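Local coordinates for protein alpha-glucosidase (Bacteroides thetaiotaomicron, PDB 5XFM) that hydrolyses beta-L-arabinopyranosides and alpha-galactosides, acting as a bifunctional, calcium-binding glycoside hydrolase of family 97, at residues 121-126 with 275-280; 216-221 with 259-264; 541-546 with 613-618; 490-495 with 517-522. The protein carries 1 engineered substitution. One frame throughout, in Å; residues are numbered along the deposited sequence.

Contact 1. Residues 121-126 with 275-280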
# COMPACT_ATOMS: atom_id res chain seq x y z
N ASP A 121 -13.06 10.78 6.35
CA ASP A 121 -12.97 9.32 6.43
C ASP A 121 -13.99 8.70 7.36
O ASP A 121 -14.33 9.23 8.41
CB ASP A 121 -11.57 8.90 6.87
CG ASP A 121 -10.48 9.47 5.99
OD1 ASP A 121 -10.04 10.62 6.25
OD2 ASP A 121 -10.06 8.79 5.03
N VAL A 122 -14.49 7.54 6.94
CA VAL A 122 -15.34 6.70 7.76
C VAL A 122 -14.63 5.37 8.00
O VAL A 122 -14.18 4.74 7.06
CB VAL A 122 -16.69 6.44 7.10
CG1 VAL A 122 -17.50 5.45 7.92
CG2 VAL A 122 -17.46 7.75 6.90
N ALA A 123 -14.50 4.96 9.25
CA ALA A 123 -13.98 3.63 9.54
C ALA A 123 -15.02 2.90 10.36
O ALA A 123 -15.48 3.41 11.36
CB ALA A 123 -12.66 3.69 10.28
N PHE A 124 -15.45 1.71 9.94
CA PHE A 124 -16.46 1.05 10.75
C PHE A 124 -16.21 -0.43 10.90
O PHE A 124 -15.60 -1.06 10.05
CB PHE A 124 -17.87 1.31 10.19
CG PHE A 124 -18.20 0.55 8.94
CD1 PHE A 124 -17.91 1.08 7.69
CD2 PHE A 124 -18.85 -0.68 9.00
CE1 PHE A 124 -18.23 0.40 6.54
CE2 PHE A 124 -19.17 -1.37 7.85
CZ PHE A 124 -18.85 -0.83 6.62
N ARG A 125 -16.64 -0.98 12.04
CA ARG A 125 -16.43 -2.40 12.28
C ARG A 125 -17.55 -2.99 13.10
O ARG A 125 -18.36 -2.27 13.69
CB ARG A 125 -15.08 -2.64 12.97
CG ARG A 125 -15.01 -2.15 14.40
CD ARG A 125 -13.83 -2.77 15.14
NE ARG A 125 -13.64 -2.15 16.45
CZ ARG A 125 -12.58 -2.33 17.22
NH1 ARG A 125 -11.57 -3.11 16.83
NH2 ARG A 125 -12.51 -1.72 18.40
N TYR A 126 -17.62 -4.32 13.11
CA TYR A 126 -18.60 -5.02 13.92
C TYR A 126 -17.95 -5.52 15.21
O TYR A 126 -16.78 -5.87 15.23
CB TYR A 126 -19.20 -6.20 13.16
CG TYR A 126 -19.76 -5.85 11.80
CD1 TYR A 126 -18.98 -5.99 10.66
CD2 TYR A 126 -21.07 -5.41 11.65
CE1 TYR A 126 -19.48 -5.70 9.41
CE2 TYR A 126 -21.58 -5.10 10.41
CZ TYR A 126 -20.78 -5.25 9.29
OH TYR A 126 -21.27 -4.96 8.03
N THR A 275 -5.10 10.87 3.13
CA THR A 275 -5.78 10.11 4.17
C THR A 275 -4.82 9.32 5.06
O THR A 275 -3.80 8.79 4.60
CB THR A 275 -6.81 9.12 3.57
OG1 THR A 275 -7.54 8.49 4.62
CG2 THR A 275 -6.11 8.04 2.73
N THR A 276 -5.15 9.25 6.35
CA THR A 276 -4.40 8.45 7.30
C THR A 276 -5.27 7.40 7.98
O THR A 276 -4.85 6.77 8.95
CB THR A 276 -3.72 9.32 8.37
OG1 THR A 276 -4.70 10.16 9.01
CG2 THR A 276 -2.65 10.20 7.74
N VAL A 277 -6.46 7.16 7.44
CA VAL A 277 -7.38 6.23 8.08
C VAL A 277 -6.84 4.78 8.23
O VAL A 277 -7.24 4.09 9.16
CB VAL A 277 -8.76 6.22 7.36
CG1 VAL A 277 -8.72 5.49 6.02
CG2 VAL A 277 -9.85 5.63 8.27
N PRO A 278 -5.91 4.31 7.36
CA PRO A 278 -5.39 2.97 7.71
C PRO A 278 -4.70 2.92 9.07
O PRO A 278 -4.62 1.85 9.68
CB PRO A 278 -4.38 2.68 6.59
CG PRO A 278 -4.79 3.53 5.46
CD PRO A 278 -5.38 4.76 6.05
N TRP A 279 -4.20 4.06 9.53
CA TRP A 279 -3.46 4.12 10.79
C TRP A 279 -4.27 4.81 11.91
O TRP A 279 -3.93 4.69 13.09
CB TRP A 279 -2.13 4.83 10.54
CG TRP A 279 -1.39 4.18 9.40
CD1 TRP A 279 -0.68 3.02 9.44
CD2 TRP A 279 -1.35 4.62 8.04
NE1 TRP A 279 -0.18 2.72 8.20
CE2 TRP A 279 -0.58 3.69 7.32
CE3 TRP A 279 -1.89 5.72 7.36
CZ2 TRP A 279 -0.32 3.82 5.95
CZ3 TRP A 279 -1.64 5.85 5.99
CH2 TRP A 279 -0.86 4.91 5.31
N ASP A 280 -5.35 5.51 11.56
CA ASP A 280 -6.16 6.22 12.56
C ASP A 280 -6.82 5.30 13.59
O ASP A 280 -6.97 5.67 14.75
CB ASP A 280 -7.26 7.04 11.89
CG ASP A 280 -6.75 8.31 11.25
OD1 ASP A 280 -5.59 8.71 11.54
OD2 ASP A 280 -7.52 8.92 10.48
O HOH W 1 -7.37 10.72 7.37

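Contact 2. Residues 216-221 with 259-264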
# COMPACT_ATOMS: atom_id res chain seq x y z
N SER A 216 -3.85 -11.63 12.58
CA SER A 216 -4.07 -13.06 12.69
C SER A 216 -5.52 -13.43 13.04
O SER A 216 -5.92 -14.58 12.89
CB SER A 216 -3.10 -13.66 13.72
OG SER A 216 -3.37 -13.20 15.03
N ARG A 217 -6.29 -12.46 13.52
CA ARG A 217 -7.65 -12.74 13.99
C ARG A 217 -8.71 -12.70 12.89
O ARG A 217 -9.90 -12.87 13.16
CB ARG A 217 -8.02 -11.76 15.11
CG ARG A 217 -7.41 -12.14 16.46
CD ARG A 217 -7.42 -11.00 17.46
NE ARG A 217 -6.56 -9.89 17.04
CZ ARG A 217 -6.65 -8.65 17.52
NH1 ARG A 217 -7.56 -8.35 18.44
NH2 ARG A 217 -5.82 -7.71 17.08
N TYR A 218 -8.30 -12.52 11.64
CA TYR A 218 -9.27 -12.48 10.55
C TYR A 218 -8.61 -12.87 9.23
O TYR A 218 -7.42 -13.17 9.18
CB TYR A 218 -9.90 -11.10 10.44
CG TYR A 218 -11.39 -11.05 10.11
CD1 TYR A 218 -12.34 -11.29 11.10
CD2 TYR A 218 -11.84 -10.71 8.84
CE1 TYR A 218 -13.69 -11.22 10.84
CE2 TYR A 218 -13.20 -10.64 8.56
CZ TYR A 218 -14.12 -10.89 9.56
OH TYR A 218 -15.48 -10.82 9.30
N CYS A 219 -9.40 -12.84 8.17
CA CYS A 219 -8.88 -13.03 6.82
C CYS A 219 -8.74 -11.67 6.16
O CYS A 219 -9.34 -10.69 6.61
CB CYS A 219 -9.81 -13.93 6.01
SG CYS A 219 -11.48 -13.26 5.85
N GLY A 220 -7.95 -11.60 5.09
CA GLY A 220 -7.93 -10.41 4.26
C GLY A 220 -9.16 -10.45 3.37
O GLY A 220 -9.56 -11.52 2.92
N SER A 221 -9.78 -9.30 3.13
CA SER A 221 -10.97 -9.27 2.30
C SER A 221 -10.76 -8.46 1.03
O SER A 221 -9.72 -7.81 0.86
CB SER A 221 -12.17 -8.72 3.08
OG SER A 221 -12.64 -9.67 4.02
N PRO A 259 -12.22 -6.55 11.28
CA PRO A 259 -11.36 -5.41 10.93
C PRO A 259 -12.17 -4.18 10.56
O PRO A 259 -13.40 -4.23 10.49
CB PRO A 259 -10.57 -5.93 9.72
CG PRO A 259 -10.63 -7.41 9.82
CD PRO A 259 -11.94 -7.73 10.45
N TRP A 260 -11.48 -3.06 10.33
CA TRP A 260 -12.15 -1.83 9.96
C TRP A 260 -12.37 -1.75 8.45
O TRP A 260 -11.45 -1.98 7.67
CB TRP A 260 -11.34 -0.62 10.44
CG TRP A 260 -11.18 -0.56 11.93
CD1 TRP A 260 -10.18 -1.12 12.67
CD2 TRP A 260 -12.05 0.10 12.87
NE1 TRP A 260 -10.37 -0.86 14.01
CE2 TRP A 260 -11.50 -0.11 14.16
CE3 TRP A 260 -13.22 0.85 12.74
CZ2 TRP A 260 -12.10 0.40 15.31
CZ3 TRP A 260 -13.81 1.35 13.90
CH2 TRP A 260 -13.25 1.13 15.16
N ARG A 261 -13.60 -1.46 8.04
CA ARG A 261 -13.93 -1.12 6.66
C ARG A 261 -13.75 0.39 6.52
O ARG A 261 -14.27 1.15 7.33
CB ARG A 261 -15.37 -1.49 6.36
CG ARG A 261 -15.77 -2.88 6.84
CD ARG A 261 -15.04 -3.94 6.11
NE ARG A 261 -15.22 -5.28 6.68
CZ ARG A 261 -14.23 -6.15 6.80
NH1 ARG A 261 -12.99 -5.82 6.44
NH2 ARG A 261 -14.45 -7.35 7.32
N THR A 262 -13.04 0.84 5.49
CA THR A 262 -12.72 2.26 5.40
C THR A 262 -13.24 2.93 4.13
O THR A 262 -13.13 2.39 3.02
CB THR A 262 -11.20 2.50 5.48
OG1 THR A 262 -10.57 2.02 4.28
CG2 THR A 262 -10.61 1.76 6.69
N ILE A 263 -13.79 4.13 4.30
CA ILE A 263 -14.31 4.93 3.21
C ILE A 263 -13.71 6.34 3.25
O ILE A 263 -14.04 7.13 4.13
CB ILE A 263 -15.84 5.05 3.28
CG1 ILE A 263 -16.48 3.68 3.50
CG2 ILE A 263 -16.38 5.72 2.02
CD1 ILE A 263 -17.97 3.75 3.79
N THR A 264 -12.82 6.64 2.32
CA THR A 264 -12.23 7.97 2.24
C THR A 264 -13.00 8.76 1.19
O THR A 264 -12.99 8.42 0.02
CB THR A 264 -10.74 7.91 1.88
OG1 THR A 264 -10.04 7.15 2.87
CG2 THR A 264 -10.14 9.30 1.79
O HOH W 2 -11.38 -8.80 6.15

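Contact 3. Residues 541-546 with 613-618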
# COMPACT_ATOMS: atom_id res chain seq x y z
N ALA A 541 25.50 13.42 -14.36
CA ALA A 541 25.95 13.52 -12.97
C ALA A 541 24.88 14.09 -12.05
O ALA A 541 24.82 13.72 -10.88
CB ALA A 541 27.22 14.36 -12.89
N VAL A 542 24.04 14.98 -12.56
CA VAL A 542 23.03 15.61 -11.73
C VAL A 542 22.00 14.60 -11.20
O VAL A 542 21.50 14.73 -10.08
CB VAL A 542 22.31 16.75 -12.49
CG1 VAL A 542 23.30 17.85 -12.85
CG2 VAL A 542 21.62 16.23 -13.74
N CYS A 543 21.71 13.57 -12.00
CA CYS A 543 20.79 12.52 -11.58
C CYS A 543 21.38 11.70 -10.43
O CYS A 543 20.73 11.49 -9.40
CB CYS A 543 20.44 11.61 -12.76
SG CYS A 543 19.52 12.43 -14.08
N MET A 544 22.61 11.24 -10.61
CA MET A 544 23.24 10.40 -9.59
C MET A 544 23.51 11.20 -8.32
O MET A 544 23.43 10.66 -7.21
CB MET A 544 24.53 9.81 -10.15
CG MET A 544 24.28 8.97 -11.38
SD MET A 544 23.05 7.70 -11.06
CE MET A 544 23.92 6.69 -9.86
N ASP A 545 23.78 12.49 -8.50
CA ASP A 545 23.97 13.41 -7.39
C ASP A 545 22.68 13.53 -6.60
O ASP A 545 22.70 13.50 -5.37
CB ASP A 545 24.43 14.79 -7.87
CG ASP A 545 25.91 14.82 -8.23
OD1 ASP A 545 26.68 14.06 -7.62
OD2 ASP A 545 26.30 15.63 -9.09
N PHE A 546 21.56 13.68 -7.31
CA PHE A 546 20.28 13.71 -6.62
C PHE A 546 20.06 12.41 -5.84
O PHE A 546 19.70 12.45 -4.66
CB PHE A 546 19.12 13.90 -7.60
CG PHE A 546 17.76 13.69 -6.96
CD1 PHE A 546 17.15 14.72 -6.26
CD2 PHE A 546 17.12 12.47 -7.03
CE1 PHE A 546 15.92 14.53 -5.66
CE2 PHE A 546 15.89 12.28 -6.43
CZ PHE A 546 15.29 13.31 -5.75
N GLY A 613 14.67 16.41 -23.96
CA GLY A 613 14.30 15.35 -23.04
C GLY A 613 15.39 14.95 -22.05
O GLY A 613 15.18 14.06 -21.22
N GLU A 614 16.54 15.60 -22.12
CA GLU A 614 17.65 15.30 -21.22
C GLU A 614 17.48 16.03 -19.90
O GLU A 614 16.86 17.08 -19.85
CB GLU A 614 18.98 15.66 -21.88
CG GLU A 614 19.35 14.77 -23.05
CD GLU A 614 19.47 13.32 -22.65
OE1 GLU A 614 20.09 13.04 -21.60
OE2 GLU A 614 18.94 12.45 -23.37
N PRO A 615 18.05 15.47 -18.81
CA PRO A 615 17.88 16.09 -17.49
C PRO A 615 18.65 17.39 -17.35
O PRO A 615 19.80 17.46 -17.81
CB PRO A 615 18.42 15.03 -16.53
CG PRO A 615 19.33 14.19 -17.36
CD PRO A 615 18.80 14.20 -18.75
N GLU A 616 18.04 18.39 -16.74
CA GLU A 616 18.74 19.65 -16.49
C GLU A 616 18.41 20.19 -15.11
O GLU A 616 17.25 20.20 -14.68
CB GLU A 616 18.39 20.70 -17.55
CG GLU A 616 19.17 22.01 -17.38
CD GLU A 616 18.60 23.18 -18.17
OE1 GLU A 616 17.67 22.96 -18.98
OE2 GLU A 616 19.11 24.31 -18.02
N LEU A 617 19.46 20.60 -14.40
CA LEU A 617 19.32 21.24 -13.10
C LEU A 617 19.60 22.74 -13.18
O LEU A 617 20.71 23.16 -13.53
CB LEU A 617 20.28 20.59 -12.09
CG LEU A 617 20.42 21.30 -10.74
CD1 LEU A 617 19.13 21.23 -9.94
CD2 LEU A 617 21.58 20.69 -9.96
N THR A 618 18.59 23.54 -12.87
CA THR A 618 18.74 24.98 -12.84
C THR A 618 18.20 25.52 -11.52
O THR A 618 17.93 24.75 -10.59
CB THR A 618 18.00 25.66 -14.01
OG1 THR A 618 16.63 25.23 -14.02
CG2 THR A 618 18.64 25.28 -15.32

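Contact 4. Residues 490-495 with 517-522. Engineered in segment 490-495: Leu-493 (natural residue Phe).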
# COMPACT_ATOMS: atom_id res chain seq x y z
N GLY A 490 10.63 -0.61 -6.19
CA GLY A 490 11.90 -0.84 -6.86
C GLY A 490 12.11 0.09 -8.05
O GLY A 490 12.71 -0.29 -9.06
N GLY A 491 11.62 1.31 -7.92
CA GLY A 491 11.66 2.29 -9.00
C GLY A 491 12.98 3.00 -9.22
O GLY A 491 14.02 2.62 -8.67
N CYS A 492 12.92 4.03 -10.07
CA CYS A 492 14.08 4.81 -10.50
C CYS A 492 15.04 3.97 -11.33
O CYS A 492 16.09 3.55 -10.85
CB CYS A 492 14.82 5.44 -9.33
SG CYS A 492 16.00 6.72 -9.87
N LEU A 493 14.65 3.72 -12.57
CA LEU A 493 15.51 3.06 -13.54
C LEU A 493 16.20 4.13 -14.37
O LEU A 493 15.56 4.82 -15.16
CB LEU A 493 14.71 2.11 -14.43
CG LEU A 493 14.25 0.81 -13.78
CD1 LEU A 493 12.83 0.47 -14.18
CD2 LEU A 493 15.18 -0.33 -14.17
N LEU A 494 17.51 4.27 -14.19
CA LEU A 494 18.24 5.29 -14.92
C LEU A 494 18.92 4.68 -16.15
O LEU A 494 19.35 5.40 -17.04
CB LEU A 494 19.25 5.98 -14.00
CG LEU A 494 18.56 6.86 -12.95
CD1 LEU A 494 19.57 7.57 -12.05
CD2 LEU A 494 17.66 7.88 -13.63
N ASN A 495 18.98 3.35 -16.19
CA ASN A 495 19.30 2.62 -17.42
C ASN A 495 18.30 2.96 -18.53
O ASN A 495 17.12 3.17 -18.27
CB ASN A 495 19.29 1.11 -17.15
CG ASN A 495 20.67 0.57 -16.82
OD1 ASN A 495 21.55 1.29 -16.36
ND2 ASN A 495 20.85 -0.73 -17.03
N ALA A 517 11.70 12.07 -10.05
CA ALA A 517 10.42 12.46 -9.48
C ALA A 517 9.72 11.28 -8.82
O ALA A 517 9.02 11.43 -7.81
CB ALA A 517 9.52 13.07 -10.55
N THR A 518 9.90 10.11 -9.42
CA THR A 518 9.29 8.89 -8.92
C THR A 518 9.83 8.46 -7.54
O THR A 518 9.15 7.77 -6.78
CB THR A 518 9.49 7.76 -9.97
OG1 THR A 518 8.41 7.79 -10.92
CG2 THR A 518 9.55 6.37 -9.35
N THR A 519 11.02 8.92 -7.18
CA THR A 519 11.55 8.63 -5.85
C THR A 519 10.80 9.42 -4.77
O THR A 519 10.80 9.04 -3.59
CB THR A 519 13.07 8.93 -5.75
OG1 THR A 519 13.31 10.34 -5.86
CG2 THR A 519 13.83 8.18 -6.85
N VAL A 520 10.16 10.50 -5.18
CA VAL A 520 9.37 11.30 -4.26
C VAL A 520 7.90 10.88 -4.33
O VAL A 520 7.20 10.85 -3.31
CB VAL A 520 9.52 12.79 -4.57
CG1 VAL A 520 8.65 13.62 -3.65
CG2 VAL A 520 10.98 13.20 -4.42
N LEU A 521 7.43 10.56 -5.53
CA LEU A 521 6.04 10.15 -5.71
C LEU A 521 5.69 8.85 -4.99
O LEU A 521 4.64 8.76 -4.35
CB LEU A 521 5.73 10.00 -7.20
CG LEU A 521 5.75 11.31 -7.99
CD1 LEU A 521 5.51 11.05 -9.47
CD2 LEU A 521 4.74 12.29 -7.44
N LEU A 522 6.57 7.85 -5.08
CA LEU A 522 6.28 6.53 -4.53
C LEU A 522 7.01 6.29 -3.19
O LEU A 522 8.24 6.24 -3.15
CB LEU A 522 6.67 5.44 -5.54
CG LEU A 522 6.19 5.64 -6.99
CD1 LEU A 522 6.52 4.44 -7.87
CD2 LEU A 522 4.70 5.95 -7.04

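Contact 1. Residues 121-126 with 275-280
Two first torsions bring the polar groups of Asp-121 and Thr-275 together. Asp-121 holds CG opposite its carbonyl carbon and beside N (chi1 -55°), which swings the carboxylate off the strand, while Thr-275 sets OG1 trans to N (chi1 -174°) so that the hydroxyl faces it. The hydroxyl donates to Asp-121 OD2, with Thr-275 OG1 at 2.6 Å, and reaches that oxygen from above the carboxylate plane, 40° out of it. The same OG1 accepts from Val-277 N at 3.3 Å, closing an ST turn. The other carboxylate oxygen works through a bound water, which donates to Asp-121 OD1 (2.9 Å) and accepts from Thr-276 N (2.9 Å). The rest of the contact is apolar: Val-277 CG2 lies 4.0 Å from Ala-123 CB and packs against the CB of Asp-121 as well. Asp-121 OD2 also takes a hydrogen bond from Thr-264 on the adjoining strand 256-266. An asparagine in place of Asp-121 would probably hold the two threonine hydroxyls less firmly, a neutral amide oxygen being a poorer acceptor than the carboxylate. Strand 121-128 runs between strands 110-117 and 256-266 of the N-terminal beta-sandwich, and beyond the turn Trp-279 NE1 bonds Glu-442 on helix 441-444.

Contact 2. Residues 216-221 with 259-264
Tyr-218 and Pro-259 meet ring to ring within the N-terminal beta-sandwich, a domain of the galactose mutarotase-like clan, where the loop after strand 206-212 folds against the central strand 256-266. The tight part is a CH-pi contact: Pro-259 CD sits 3.4 Å from the centroid of the Tyr-218 ring and only 14° off its normal, hence squarely over one face. Pro-259 CG follows at 3.6 Å from Tyr-218 CD2, and the two side chains cross at about a right angle.

Beside this seat Arg-261 approaches differently. Its chain bends at chi2 (-66°), and NH2 comes 3.7 Å from Tyr-218 CE2; that carbon lies at the guanidinium edge, with the two planes 55° apart. The polar ends share a partner in Glu-142, whose OE2 takes a hydrogen bond from Tyr-218 OH and a salt bridge from Arg-261 NH2; NH1 pairs with Glu-211. A phenylalanine at Tyr-218 would still offer a face to Pro-259 but, lacking the hydroxyl, would probably leave Glu-142 held less firmly, with Arg-261 NH2 still on its OE2.

The looser side is the one toward Ser-221, where the closest approach, Ser-221 OG to Arg-261 NH2, is 4.4 Å and a water bridges, its link to the strand being weak. This water donates to Cys-219 O at 2.8 Å, accepts from Ser-221 OG at 2.6 Å, and takes the weak bond from Arg-261 NH1 at 3.4 Å.

Contact 3. Residues 541-546 with 613-618
Val-542, Cys-543, Pro-615 and Leu-617 join helix 541-549, at the C-terminal end of the catalytic region, to strand 615-621, an outermost strand of the antiparallel sheet in the C-terminal domain. The segment axes come within 8.6 Å and cross at 70°, so the helix crosses the strand, and within the two segments it touches through Val-542 and Cys-543 alone. The chi1 of Val-542 lets it serve two neighbours. At -63° it puts CG1 opposite the carbonyl carbon and CG2 between N and that carbon; the first methyl lies 4.1 Å from Leu-617 CB, whereas the second reaches only to 4.4 Å from Pro-615 CB. Leu-617 has CG trans to N (chi1 170°), with CB its nearest atom to the valine, and the two side chains cross obliquely at a partly exposed margin.

The buried end belongs to Cys-543. Its sulfur is likewise turned opposite the carbonyl carbon, beside N, and rests on the proline ring. All the evidence here is apolar: no polar pair links the segments, and the summed buried surface is a modest 163 Å². Asp-512 of helix 512-521 touches both Cys-543 and Pro-615, while Tyr-607 of the adjoining strand 603-609 contacts Leu-617 and meets Phe-546 edge to face. Cys-543 SG sits evenly over the Pro-615 CB-CG bond, 3.7 Å from each of these two carbons.

Contact 4. Residues 490-495 with 517-522
Thr-519 CG2 meets both side-chain atoms of Cys-492, lying 3.8 Å from Cys-492 CB and 4.0 Å from Cys-492 SG. Both torsions contribute. The cysteine sulfur lies trans to N (chi1 -166°), whereas Thr-519 places OG1 between N and the carbonyl carbon (chi1 68°). That choice keeps the hydroxyl on its own helix, bonded to Leu-516 O, and presents the methyl to the loop. Thr-518, one residue earlier, offers its methyl instead to backbone: its CG2 lies 4.2 Å from Cys-492 N, while its hydroxyl is held weakly by Phe-514 O. The absence of a side chain at Gly-491 probably helps the main chains come as close as they do, with 6.5 Å between Cys-492 CA and Thr-518 CA; a beta carbon built on that glycine would stand only 3.3 Å from Thr-518 CG2.

The setting is the TIM-barrel-type catalytic domain of family 97, in which helix 512-521 leads into strand 526-528, the neighbour of strand 295-299 in the parallel sheet. Loop 490-495 is tied to this part of the barrel by a backbone hydrogen bond between Gly-491 and Ala-530. The engineered Leu-493, phenylalanine in nature, also gives its N to Gln-515 OE1 of the same helix.

Met-547 of helix 541-549 touches both Cys-492 and Thr-519, bordering the contact on that side.

Overall arrangement
From the N terminus, contact 1 opens first, at strand 121-128, and closes a long loop at residues 275-280. Contact 2 begins and ends within that loop, and the two are physically joined because strands 121-128 and 256-266 are neighbours in one sheet; their centres lie 10 Å apart. Contact 4 follows in series, closing a short loop of the catalytic barrel between 490-495 and 517-522. Contact 3 comes last, spanning from helix 541-549 to the C-terminal sheet. Contacts 3 and 4 touch, with Phe-546 CE2 3.3 Å from Thr-519 OG1, and sit across the chain's centre from the first pair, contacts 1 and 3 being about 40 Å apart between centres.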